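Local coordinates for protein hydrogen peroxide-inducible genes activator (Corynebacterium glutamicum, PDB 6G1D) that senses hydrogen peroxide and, as a LysR-family transcription factor, probably binds DNA to switch on genes of the peroxide response, at residues T17-A22 and P75-T80; A22-F27 and A31-I36; L52-I57 and E71-F76; G100-G105 and E294-F299; P116-I121 and P131-D136. The protein carries 1 engineered substitution. All blocks are in the same frame, centred on the assembly; numbering follows the deposited sequence. Where two conformers were deposited one is given.

Contact 1. Residues T17-A22 and P75-T80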
# COMPACT_ATOMS: atom_id res chain seq x y z
N THR B 17 31.02 20.31 8.76
CA THR B 17 31.83 20.56 7.57
C THR B 17 31.88 19.37 6.64
O THR B 17 31.68 19.51 5.44
CB THR B 17 33.26 21.03 7.93
OG1 THR B 17 33.21 22.37 8.38
CG2 THR B 17 34.20 20.98 6.74
N PHE B 18 32.18 18.21 7.18
CA PHE B 18 32.25 16.98 6.36
C PHE B 18 30.92 16.70 5.64
O PHE B 18 30.89 16.45 4.45
CB PHE B 18 32.64 15.79 7.26
CG PHE B 18 32.49 14.45 6.65
CD1 PHE B 18 32.91 14.19 5.34
CD2 PHE B 18 31.95 13.39 7.39
CE1 PHE B 18 32.79 12.93 4.80
CE2 PHE B 18 31.80 12.15 6.83
CZ PHE B 18 32.23 11.93 5.54
N VAL B 19 29.84 16.73 6.39
CA VAL B 19 28.52 16.37 5.86
C VAL B 19 28.11 17.39 4.77
O VAL B 19 27.63 17.00 3.70
CB VAL B 19 27.50 16.26 7.01
CG1 VAL B 19 26.08 16.27 6.52
CG2 VAL B 19 27.78 15.01 7.84
N THR B 20 28.33 18.64 5.10
CA THR B 20 28.03 19.70 4.14
C THR B 20 28.78 19.67 2.70
O THR B 20 28.32 19.68 1.52
CB THR B 20 28.28 21.05 4.79
OG1 THR B 20 27.39 21.20 5.89
CG2 THR B 20 28.03 22.14 3.83
N ILE B 21 30.05 19.35 2.88
CA ILE B 21 30.86 19.14 1.67
C ILE B 21 30.37 17.92 0.89
O ILE B 21 30.27 17.96 -0.35
CB ILE B 21 32.39 18.99 1.96
CG1 ILE B 21 32.97 20.27 2.55
CG2 ILE B 21 33.15 18.73 0.65
CD1 ILE B 21 34.30 20.08 3.23
N ALA B 22 30.08 16.84 1.60
CA ALA B 22 29.59 15.58 0.96
C ALA B 22 28.30 15.81 0.18
O ALA B 22 28.13 15.25 -0.89
CB ALA B 22 29.39 14.48 1.99
N PRO B 75 26.85 8.30 6.99
CA PRO B 75 25.66 8.05 7.84
C PRO B 75 25.89 8.15 9.34
O PRO B 75 25.01 8.56 10.09
CB PRO B 75 25.19 6.65 7.46
CG PRO B 75 26.17 6.12 6.45
CD PRO B 75 27.02 7.24 5.96
N PHE B 76 27.08 7.81 9.79
CA PHE B 76 27.40 7.92 11.23
C PHE B 76 27.58 9.38 11.63
O PHE B 76 27.17 9.78 12.72
CB PHE B 76 28.61 7.04 11.58
CG PHE B 76 28.35 5.57 11.34
CD1 PHE B 76 27.61 4.80 12.25
CD2 PHE B 76 28.80 4.95 10.16
CE1 PHE B 76 27.35 3.47 12.00
CE2 PHE B 76 28.54 3.61 9.93
CZ PHE B 76 27.81 2.86 10.84
N ALA B 77 28.16 10.18 10.74
CA ALA B 77 28.29 11.62 10.96
C ALA B 77 26.90 12.25 11.04
O ALA B 77 26.59 12.98 11.97
CB ALA B 77 29.12 12.27 9.87
N LYS B 78 26.05 11.94 10.06
CA LYS B 78 24.65 12.42 10.08
C LYS B 78 23.90 12.03 11.33
O LYS B 78 23.20 12.86 11.88
CB LYS B 78 23.88 11.95 8.84
CG LYS B 78 24.24 12.85 7.67
CD LYS B 78 24.62 12.29 6.30
CE LYS B 78 23.57 12.35 5.18
NZ LYS B 78 22.59 11.26 5.38
N SER B 79 24.03 10.79 11.80
CA SER B 79 23.35 10.38 13.05
C SER B 79 23.78 11.24 14.23
O SER B 79 22.97 11.57 15.08
CB SER B 79 23.62 8.92 13.41
OG SER B 79 23.39 8.09 12.31
N THR B 80 25.06 11.60 14.27
CA THR B 80 25.58 12.40 15.37
C THR B 80 24.96 13.80 15.36
O THR B 80 24.49 14.30 16.39
CB THR B 80 27.12 12.48 15.34
OG1 THR B 80 27.68 11.16 15.19
CG2 THR B 80 27.64 13.13 16.62
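V19 lies across the small methyl of A77 and the first part of the K78 chain, on the face of the 17-22 segment turned to 75-80. Its two methyls divide the work. CG2 meets A77 CB at 3.7 Å, while CG1 reaches K78 CG at 4.1 Å. CG1 stands anti to the backbone N (chi1 164°), which leaves CG2 beside that N, so that the fork spans two successive residues of the opposing helix. The preceding residue, F18, brings its ring to the same methyl, F18 CD2 lying 3.9 Å from A77 CB in an oblique approach. Alanine suits this spot because its single methyl serves a valine and a phenylalanine at once and, having no polar group, it leaves nothing to be satisfied in this buried place. K78 gives only its aliphatic part to V19; its chain bends at each torsion after the first, and the side chain also packs on E23. The axes of segments 17-22 and 75-80 approach to 9.8 Å, with their N-to-C directions 122° apart. The contact joins the first helix of the LysR-type helix-turn-helix domain to the long helix 68-95, which in this family links the DNA-binding and regulatory domains and pairs in the dimer. L48 of helix 38-52 and L56 of the following loop pack against F18, and F87 of the second subunit packs on A77.

Contact 2. Residues A22-F27 and A31-I36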
# COMPACT_ATOMS: atom_id res chain seq x y z
N ALA B 22 30.08 16.84 1.60
CA ALA B 22 29.59 15.58 0.96
C ALA B 22 28.30 15.81 0.18
O ALA B 22 28.13 15.25 -0.89
CB ALA B 22 29.39 14.48 1.99
N GLU B 23 27.38 16.56 0.79
CA GLU B 23 26.11 16.99 0.20
C GLU B 23 26.15 18.08 -0.92
O GLU B 23 25.43 17.97 -1.90
CB GLU B 23 25.09 17.32 1.30
CG GLU B 23 24.67 16.07 2.06
CD GLU B 23 23.92 16.34 3.35
OE1 GLU B 23 23.71 17.52 3.70
OE2 GLU B 23 23.53 15.36 4.01
N CYS B 24 26.98 19.12 -0.76
CA CYS B 24 27.14 20.21 -1.76
C CYS B 24 28.01 19.88 -2.95
O CYS B 24 27.81 20.45 -4.03
CB CYS B 24 27.69 21.48 -1.09
SG CYS B 24 26.58 22.17 0.14
N LYS B 25 29.01 19.01 -2.75
CA LYS B 25 29.98 18.61 -3.79
C LYS B 25 30.81 19.80 -4.37
O LYS B 25 31.40 19.72 -5.46
CB LYS B 25 29.27 17.86 -4.94
CG LYS B 25 28.41 16.68 -4.50
CD LYS B 25 29.25 15.49 -4.04
CE LYS B 25 29.68 14.63 -5.22
NZ LYS B 25 28.55 13.94 -5.92
N HIS B 26 30.92 20.86 -3.57
CA HIS B 26 31.68 22.06 -3.92
C HIS B 26 32.08 22.72 -2.63
O HIS B 26 31.22 22.92 -1.76
CB HIS B 26 30.87 23.02 -4.81
CG HIS B 26 30.70 22.55 -6.21
ND1 HIS B 26 29.58 21.86 -6.62
CD2 HIS B 26 31.51 22.62 -7.29
CE1 HIS B 26 29.70 21.54 -7.89
NE2 HIS B 26 30.87 21.98 -8.32
N PHE B 27 33.37 23.05 -2.49
CA PHE B 27 33.89 23.69 -1.27
C PHE B 27 33.28 25.06 -1.06
O PHE B 27 32.88 25.38 0.04
CB PHE B 27 35.43 23.80 -1.32
CG PHE B 27 36.16 22.58 -0.79
CD1 PHE B 27 36.65 22.57 0.51
CD2 PHE B 27 36.41 21.47 -1.60
CE1 PHE B 27 37.34 21.48 1.01
CE2 PHE B 27 37.07 20.36 -1.10
CZ PHE B 27 37.55 20.36 0.20
N ALA B 31 31.06 26.16 2.03
CA ALA B 31 31.53 27.22 2.92
C ALA B 31 30.46 28.28 3.10
O ALA B 31 30.25 28.77 4.22
CB ALA B 31 32.83 27.86 2.37
N THR B 32 29.82 28.68 2.02
CA THR B 32 28.74 29.70 2.08
C THR B 32 27.57 29.13 2.88
O THR B 32 26.97 29.84 3.66
CB THR B 32 28.29 30.17 0.69
OG1 THR B 32 27.80 29.04 -0.04
CG2 THR B 32 29.44 30.81 -0.08
N LYS B 33 27.28 27.85 2.71
CA LYS B 33 26.19 27.22 3.50
C LYS B 33 26.43 27.32 5.01
O LYS B 33 25.51 27.50 5.76
CB LYS B 33 25.96 25.76 3.09
CG LYS B 33 24.68 25.21 3.65
CD LYS B 33 24.10 24.10 2.80
CE LYS B 33 22.75 23.64 3.35
NZ LYS B 33 21.97 22.92 2.31
N LEU B 34 27.69 27.19 5.42
CA LEU B 34 28.08 27.24 6.84
C LEU B 34 28.49 28.61 7.33
O LEU B 34 28.86 28.76 8.49
CB LEU B 34 29.24 26.23 7.08
CG LEU B 34 28.83 24.74 6.81
CD1 LEU B 34 30.03 23.83 6.75
CD2 LEU B 34 27.83 24.28 7.88
N SER B 35 28.39 29.63 6.46
CA SER B 35 28.79 31.00 6.80
C SER B 35 30.25 31.10 7.29
O SER B 35 30.53 31.79 8.25
CB SER B 35 27.83 31.62 7.82
OG SER B 35 26.50 31.52 7.37
N ILE B 36 31.15 30.40 6.61
CA ILE B 36 32.58 30.49 6.90
C ILE B 36 33.34 30.65 5.61
O ILE B 36 32.81 30.41 4.53
CB ILE B 36 33.10 29.23 7.66
CG1 ILE B 36 32.88 27.94 6.83
CG2 ILE B 36 32.44 29.15 9.03
CD1 ILE B 36 33.25 26.68 7.60
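K33 passes its aliphatic chain alongside C24, the last residue of helix 12-24. From CB, the lysine sets out with CG anti to the backbone N (chi1 -167°) and stays extended beyond it. CB and CG lead past the sulfur without reaching it closely, and CD makes the touch, lying 4.1 Å from C24 SG. CE moves off again, and NZ carries the charge to E196 of the third subunit, with which it forms a salt bridge. E23 has the opposite charge, but its OE1 is 5.8 Å from K33 NZ, too far for a pair, although it may favour the ammonium group electrostatically. A long lysine fits here because its methylenes can cover a polarisable sulfur while its tip remains at the subunit surface.

The second link is made by the backbone. A31 N donates to F27 O at 2.8 Å, the i to i+4 bond of the first turn of helix 27-33, and the same helical turn sets A31 CB 3.4 Å from F27 O. Alanine, small and apolar, suits the buried position of A31. The F27 ring turns to the other side and packs on I21, L41 and L45. H26 occupies the N-cap position, just after K25 leaves the preceding helix with positive phi.

At its far end the short helix stops in a Schellman motif: I36 N bonds to A31 O and S35, with positive phi, sends its N to T32 O at 3.1 Å. This termination leads into the turn before helix 38-52, the pattern of the helix-turn-helix in LysR-family DNA-binding domains.

Contact 3. Residues L52-I57 and E71-F76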
# COMPACT_ATOMS: atom_id res chain seq x y z
N LEU B 52 41.47 11.62 12.37
CA LEU B 52 41.06 10.24 12.08
C LEU B 52 42.10 9.37 11.35
O LEU B 52 42.00 8.15 11.40
CB LEU B 52 39.76 10.23 11.25
CG LEU B 52 38.54 10.91 11.83
CD1 LEU B 52 37.44 10.80 10.77
CD2 LEU B 52 38.08 10.33 13.17
N GLY B 53 43.05 9.97 10.64
CA GLY B 53 43.98 9.24 9.77
C GLY B 53 43.26 8.64 8.55
O GLY B 53 43.70 7.64 8.01
N VAL B 54 42.15 9.25 8.15
CA VAL B 54 41.34 8.78 7.05
C VAL B 54 41.01 9.96 6.14
O VAL B 54 40.51 11.00 6.61
CB VAL B 54 39.99 8.20 7.57
CG1 VAL B 54 39.06 7.85 6.40
CG2 VAL B 54 40.21 6.98 8.46
N GLN B 55 41.28 9.81 4.85
CA GLN B 55 40.89 10.78 3.83
C GLN B 55 39.38 10.58 3.50
O GLN B 55 38.97 9.50 3.07
CB GLN B 55 41.76 10.60 2.58
CG GLN B 55 41.73 11.80 1.65
CD GLN B 55 42.28 11.50 0.26
OE1 GLN B 55 42.86 10.44 0.00
NE2 GLN B 55 42.05 12.43 -0.65
N LEU B 56 38.59 11.62 3.72
CA LEU B 56 37.14 11.61 3.52
C LEU B 56 36.68 12.22 2.20
O LEU B 56 35.60 11.86 1.71
CB LEU B 56 36.47 12.36 4.66
CG LEU B 56 36.74 11.82 6.07
CD1 LEU B 56 36.17 12.77 7.11
CD2 LEU B 56 36.18 10.42 6.28
N ILE B 57 37.48 13.10 1.62
CA ILE B 57 37.12 13.82 0.38
C ILE B 57 38.35 13.88 -0.52
O ILE B 57 39.43 14.23 -0.05
CB ILE B 57 36.72 15.29 0.70
CG1 ILE B 57 35.54 15.36 1.68
CG2 ILE B 57 36.44 16.08 -0.56
CD1 ILE B 57 34.20 14.91 1.14
N GLU B 71 32.14 7.91 2.24
CA GLU B 71 30.79 7.42 1.98
C GLU B 71 30.30 6.47 3.08
O GLU B 71 29.14 6.52 3.49
CB GLU B 71 30.74 6.76 0.61
CG GLU B 71 29.34 6.31 0.18
CD GLU B 71 29.26 5.90 -1.29
OE1 GLU B 71 29.87 6.65 -2.12
OE2 GLU B 71 28.58 4.85 -1.58
N LYS B 72 31.20 5.61 3.58
CA LYS B 72 30.85 4.72 4.68
C LYS B 72 30.65 5.44 6.00
O LYS B 72 29.80 5.05 6.79
CB LYS B 72 31.90 3.61 4.85
CG LYS B 72 31.88 2.58 3.75
CD LYS B 72 32.89 1.46 4.01
CE LYS B 72 34.16 1.69 3.21
NZ LYS B 72 35.03 0.48 3.40
N LEU B 73 31.41 6.50 6.26
CA LEU B 73 31.26 7.23 7.52
C LEU B 73 30.14 8.28 7.52
O LEU B 73 29.67 8.67 8.60
CB LEU B 73 32.59 7.87 7.92
CG LEU B 73 33.67 6.82 8.33
CD1 LEU B 73 35.05 7.48 8.37
CD2 LEU B 73 33.30 6.22 9.68
N LEU B 74 29.70 8.65 6.34
CA LEU B 74 28.70 9.77 6.22
C LEU B 74 27.31 9.54 7.07
O LEU B 74 26.75 10.33 7.89
CB LEU B 74 28.36 10.02 4.74
CG LEU B 74 27.40 11.15 4.39
CD1 LEU B 74 27.95 12.47 4.90
CD2 LEU B 74 27.21 11.21 2.87
N PRO B 75 26.85 8.30 6.99
CA PRO B 75 25.66 8.05 7.84
C PRO B 75 25.89 8.15 9.34
O PRO B 75 25.01 8.56 10.09
CB PRO B 75 25.19 6.65 7.46
CG PRO B 75 26.17 6.12 6.45
CD PRO B 75 27.02 7.24 5.96
N PHE B 76 27.08 7.81 9.79
CA PHE B 76 27.40 7.92 11.23
C PHE B 76 27.58 9.38 11.63
O PHE B 76 27.17 9.78 12.72
CB PHE B 76 28.61 7.04 11.58
CG PHE B 76 28.35 5.57 11.34
CD1 PHE B 76 27.61 4.80 12.25
CD2 PHE B 76 28.80 4.95 10.16
CE1 PHE B 76 27.35 3.47 12.00
CE2 PHE B 76 28.54 3.61 9.93
CZ PHE B 76 27.81 2.86 10.84
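L73 and L56 touch methyl to methyl, their side chains crossing at about a right angle, where the long linker helix 68-95 passes the winged helix-turn-helix domain of the LysR family. L73 CD1 lies 3.8 Å from L56 CD2. In both leucines CG is anti to the carbonyl carbon, and this choice (chi1 -59° in L56) brings the end of L56 nearer the helix than its first bond would suggest. This is the tight part of the contact: two buried branched residues, each offering a methyl and neither needing a polar partner. L56 also packs on F18 and L48, which makes it a bridge between the linker and the helices of the domain.

The contact thins toward V54, whose CG1 is 4.5 Å from the same L73 CD1, hardly more than a graze. Here another chain adds to the cover, with A91 of the second subunit against V54 and A94 of the second subunit against L73. On the linker, E71 and K72 turn from the leucines to polar partners on that subunit, E71 to S290 and S291 and K72 to E295.

The loop begins at G53, the positive-phi residue of the Schellman motif that ends helix 38-52, with V54 N returning to E49 O. E49 OE1 in turn receives the backbone N of both L56 and I57. On the solvent side, exposed Q55 runs out extended, and its NE2 donates to I57 O at 3.2 Å from above the carbonyl plane.

Contact 4. Residues G100-G105 and E294-F299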
# COMPACT_ATOMS: atom_id res chain seq x y z
N GLY B 100 9.29 24.22 22.97
CA GLY B 100 9.90 23.13 22.24
C GLY B 100 8.92 22.36 21.37
O GLY B 100 7.77 22.76 21.22
N PRO B 101 9.38 21.26 20.78
CA PRO B 101 8.57 20.41 19.92
C PRO B 101 7.34 19.86 20.62
O PRO B 101 7.39 19.51 21.78
CB PRO B 101 9.51 19.24 19.57
CG PRO B 101 10.86 19.80 19.70
CD PRO B 101 10.78 20.82 20.80
N LEU B 102 6.24 19.84 19.90
CA LEU B 102 5.04 19.13 20.29
C LEU B 102 4.49 18.59 18.99
O LEU B 102 4.19 19.36 18.10
CB LEU B 102 4.04 20.08 20.94
CG LEU B 102 2.73 19.45 21.44
CD1 LEU B 102 2.99 18.52 22.62
CD2 LEU B 102 1.71 20.53 21.78
N THR B 103 4.35 17.28 18.90
CA THR B 103 3.76 16.67 17.73
C THR B 103 2.31 16.34 18.05
O THR B 103 2.02 15.57 18.98
CB THR B 103 4.56 15.44 17.32
OG1 THR B 103 5.88 15.86 17.07
CG2 THR B 103 3.97 14.82 16.01
N VAL B 104 1.40 16.91 17.26
CA VAL B 104 -0.03 16.78 17.49
C VAL B 104 -0.64 16.00 16.32
O VAL B 104 -0.49 16.37 15.17
CB VAL B 104 -0.67 18.18 17.58
CG1 VAL B 104 -2.15 18.08 17.85
CG2 VAL B 104 -0.02 18.99 18.71
N GLY B 105 -1.28 14.89 16.64
CA GLY B 105 -2.04 14.12 15.66
C GLY B 105 -3.45 14.69 15.64
O GLY B 105 -3.99 15.03 16.69
N GLU B 294 0.10 18.47 32.66
CA GLU B 294 -0.10 19.90 32.87
C GLU B 294 0.00 20.68 31.57
O GLU B 294 -0.81 21.53 31.30
CB GLU B 294 0.87 20.45 33.91
CG GLU B 294 0.42 21.75 34.57
CD GLU B 294 1.48 22.38 35.48
OE1 GLU B 294 2.69 22.27 35.18
OE2 GLU B 294 1.08 23.00 36.49
N GLU B 295 1.02 20.39 30.76
CA GLU B 295 1.16 20.99 29.43
C GLU B 295 0.03 20.61 28.47
O GLU B 295 -0.43 21.46 27.73
CB GLU B 295 2.45 20.57 28.75
CG GLU B 295 3.72 21.11 29.31
CD GLU B 295 4.92 20.54 28.59
OE1 GLU B 295 5.25 21.02 27.49
OE2 GLU B 295 5.52 19.59 29.16
N PHE B 296 -0.36 19.34 28.45
CA PHE B 296 -1.43 18.90 27.58
C PHE B 296 -2.77 19.53 27.98
O PHE B 296 -3.57 19.83 27.11
CB PHE B 296 -1.52 17.37 27.53
CG PHE B 296 -0.28 16.68 27.02
CD1 PHE B 296 0.69 17.34 26.24
CD2 PHE B 296 -0.11 15.34 27.30
CE1 PHE B 296 1.80 16.66 25.78
CE2 PHE B 296 1.02 14.67 26.85
CZ PHE B 296 1.96 15.33 26.07
N GLU B 297 -2.98 19.75 29.27
CA GLU B 297 -4.14 20.48 29.79
C GLU B 297 -4.15 21.95 29.33
O GLU B 297 -5.22 22.51 29.06
CB GLU B 297 -4.17 20.46 31.31
CG GLU B 297 -5.53 20.52 31.92
CD GLU B 297 -6.26 19.19 31.82
OE1 GLU B 297 -5.65 18.16 32.20
OE2 GLU B 297 -7.44 19.18 31.38
N GLN B 298 -2.97 22.56 29.25
CA GLN B 298 -2.88 23.91 28.69
C GLN B 298 -3.14 23.87 27.20
O GLN B 298 -3.78 24.76 26.66
CB GLN B 298 -1.50 24.55 28.90
CG GLN B 298 -1.20 25.12 30.27
CD GLN B 298 0.28 25.43 30.43
OE1 GLN B 298 1.02 24.60 30.94
NE2 GLN B 298 0.74 26.64 30.01
N PHE B 299 -2.63 22.85 26.52
CA PHE B 299 -2.89 22.74 25.10
C PHE B 299 -4.36 22.57 24.84
O PHE B 299 -4.88 23.12 23.88
CB PHE B 299 -2.11 21.58 24.44
CG PHE B 299 -2.08 21.67 22.96
CD1 PHE B 299 -2.62 20.67 22.15
CD2 PHE B 299 -1.58 22.80 22.36
CE1 PHE B 299 -2.64 20.81 20.78
CE2 PHE B 299 -1.57 22.93 20.97
CZ PHE B 299 -2.07 21.91 20.18
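L102 is the bump of this contact, a leucine that rises from strand 100-105 and fits the groove between the side chains of F296 and F299 on the helix. CD2 lies over the centre of the F299 ring, 4.0 Å from the centroid and only 9° off the ring normal, a CH-pi contact with the face. The other branch, CD1, comes to F296 CE1 at 3.9 Å in an oblique approach. The forked end is suited to this, since each branch can answer one ring. L102 holds CG anti to its own amide nitrogen (chi1 -179°), and chi2 then rotates the fork to point one methyl at each ring.

Two residues on, V104 points the same way, as strand alternation requires. It adds a second, shorter bump that meets F299 obliquely: CG2 is 3.8 Å from F299 CE1, and CG1 also stands near that carbon. F299 lies across the leucine and the valine, while F296, one turn back, meets, of these two, L102. All four residues are buried, and the large rings help bridge the 12.1 Å between the axes of segments 100-105 and 294-299.

In this periplasmic-binding-protein-like regulatory domain, helix 293-316 lies over one side of the mixed sheet, segment 294-299 running 63° from 100-105. V152 of the neighbouring strand 152-156 touches V104 and F296, and Y286 meets the F296 ring edge-to-face.

Contact 5. Residues P116-I121 and P131-D136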
# COMPACT_ATOMS: atom_id res chain seq x y z
N PRO B 116 -6.20 26.77 11.59
CA PRO B 116 -5.86 28.19 11.48
C PRO B 116 -5.84 28.91 12.81
O PRO B 116 -4.87 29.61 13.10
CB PRO B 116 -6.91 28.76 10.52
CG PRO B 116 -7.29 27.57 9.69
CD PRO B 116 -7.25 26.38 10.63
N SER B 117 -6.87 28.72 13.63
CA SER B 117 -6.97 29.39 14.93
C SER B 117 -5.98 28.82 15.92
O SER B 117 -5.34 29.57 16.66
CB SER B 117 -8.38 29.35 15.53
OG SER B 117 -9.32 29.98 14.70
N MET B 118 -5.83 27.49 15.96
CA MET B 118 -4.88 26.93 16.89
C MET B 118 -3.48 27.46 16.64
O MET B 118 -2.78 27.82 17.60
CB MET B 118 -4.89 25.42 16.86
CG MET B 118 -3.87 24.78 17.79
SD MET B 118 -2.52 24.03 16.88
CE MET B 118 -3.38 22.49 16.53
N LEU B 119 -3.07 27.45 15.38
CA LEU B 119 -1.73 27.89 15.01
C LEU B 119 -1.49 29.39 15.25
O LEU B 119 -0.40 29.78 15.61
CB LEU B 119 -1.40 27.55 13.55
CG LEU B 119 -1.25 26.03 13.28
CD1 LEU B 119 -1.13 25.73 11.82
CD2 LEU B 119 -0.02 25.51 13.95
N SER B 120 -2.51 30.21 15.07
CA SER B 120 -2.41 31.64 15.31
C SER B 120 -2.28 31.96 16.82
O SER B 120 -1.47 32.79 17.20
CB SER B 120 -3.61 32.39 14.69
OG SER B 120 -3.54 33.75 14.99
N ILE B 121 -3.05 31.27 17.66
CA ILE B 121 -2.92 31.39 19.11
C ILE B 121 -1.53 30.99 19.60
O ILE B 121 -0.91 31.66 20.43
CB ILE B 121 -3.96 30.52 19.83
CG1 ILE B 121 -5.35 31.14 19.65
CG2 ILE B 121 -3.65 30.40 21.32
CD1 ILE B 121 -6.48 30.23 20.06
N PRO B 131 5.26 23.45 16.82
CA PRO B 131 4.29 22.41 16.55
C PRO B 131 4.60 21.62 15.25
O PRO B 131 5.15 22.15 14.29
CB PRO B 131 2.96 23.18 16.46
CG PRO B 131 3.37 24.56 16.04
CD PRO B 131 4.79 24.78 16.41
N HIS B 132 4.29 20.34 15.30
CA HIS B 132 4.38 19.43 14.17
C HIS B 132 3.04 18.75 14.16
O HIS B 132 2.51 18.38 15.21
CB HIS B 132 5.54 18.44 14.38
CG HIS B 132 6.86 19.12 14.43
ND1 HIS B 132 7.59 19.27 15.59
CD2 HIS B 132 7.56 19.77 13.47
CE1 HIS B 132 8.69 19.96 15.33
NE2 HIS B 132 8.69 20.27 14.05
N ILE B 133 2.46 18.65 12.97
CA ILE B 133 1.09 18.23 12.80
C ILE B 133 1.13 16.96 11.99
O ILE B 133 1.76 16.91 10.96
CB ILE B 133 0.24 19.30 12.06
CG1 ILE B 133 0.34 20.65 12.78
CG2 ILE B 133 -1.20 18.83 11.97
CD1 ILE B 133 -0.15 20.64 14.22
N VAL B 134 0.47 15.92 12.50
CA VAL B 134 0.26 14.70 11.77
C VAL B 134 -1.24 14.48 11.60
O VAL B 134 -1.95 14.28 12.57
CB VAL B 134 0.89 13.50 12.51
CG1 VAL B 134 0.61 12.20 11.77
CG2 VAL B 134 2.40 13.70 12.60
N GLU B 135 -1.70 14.57 10.37
CA GLU B 135 -3.12 14.45 10.07
C GLU B 135 -3.29 13.01 9.60
O GLU B 135 -2.71 12.61 8.59
CB GLU B 135 -3.51 15.40 8.95
CG GLU B 135 -4.97 15.30 8.57
CD GLU B 135 -5.35 16.19 7.39
OE1 GLU B 135 -4.55 16.28 6.43
OE2 GLU B 135 -6.47 16.74 7.41
N ASP B 136 -4.06 12.21 10.33
CA ASP B 136 -4.27 10.81 9.95
C ASP B 136 -5.50 10.30 10.67
O ASP B 136 -6.00 10.91 11.59
CB ASP B 136 -3.03 9.94 10.30
CG ASP B 136 -2.81 8.75 9.30
OD1 ASP B 136 -3.78 8.23 8.69
OD2 ASP B 136 -1.66 8.31 9.13
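M118 and L119, consecutive on the helix, reach I133 and P131, alternate residues of the strand, and the whole meeting is apolar. L119 CD2 lies 4.1 Å from P131 CG, a methyl against the puckered ring, with the leucine side chain and the proline crossing at a slant. L119 does not aim straight at the strand; its CG stands anti to the carbonyl carbon (chi1 -68°), and that turn brings the branched end nearer. M118 approaches more loosely: its CE is 4.4 Å from I133 CD1. A flexible, unbranched chain suits this place because the same methionine must also fit F299 and L303 of helix 293-316 and I106 of the adjoining strand. I133, beta-branched and therefore at home in a strand, packs on L115 as well, and proline brings a compact apolar ring near the strand's beginning.

The polar contacts are made away from this interface. Within the helix, S120 N donates to P116 O at 3.1 Å. On the strand, the backbone of H132 bonds L102 and V104, and that of V134 bonds V104 and I106, whereas the backbones of I133 and E135 bond to the third subunit. There the E135 carboxylate accepts from the backbone N of S235 and S236 and meets T239 OG1, all of the third subunit, which satisfies its buried oxygens.

Strand 100-106, helix 111-125 and strand 129-135 form a beta-alpha-beta unit with parallel neighbouring strands, and this contact seats its helix on its second strand, as expected in the alpha/beta regulatory domain of LysR-type proteins.

In the fold
Contacts 1, 2 and 3 belong to the DNA-binding end of the chain, contacts 4 and 5 to the regulatory domain, the nearest atoms of the two groups being about 15 Å apart. Contacts 1 and 3 both use helix 68-95, and contacts 1 and 2 share helix 12-24 through A22. Apolar burial dominates in contacts 1, 3, 4 and 5; aromatic rings give contact 4 its character, methyl groups contact 3, and a methyl on a proline ring with a loose methionine contact 5. Contact 2 is the least buried, combining a backbone bond with a lysine that leaves for another subunit. Contacts 4 and 5 meet in one sheet, where strands 100-106 and 129-135 are neighbours.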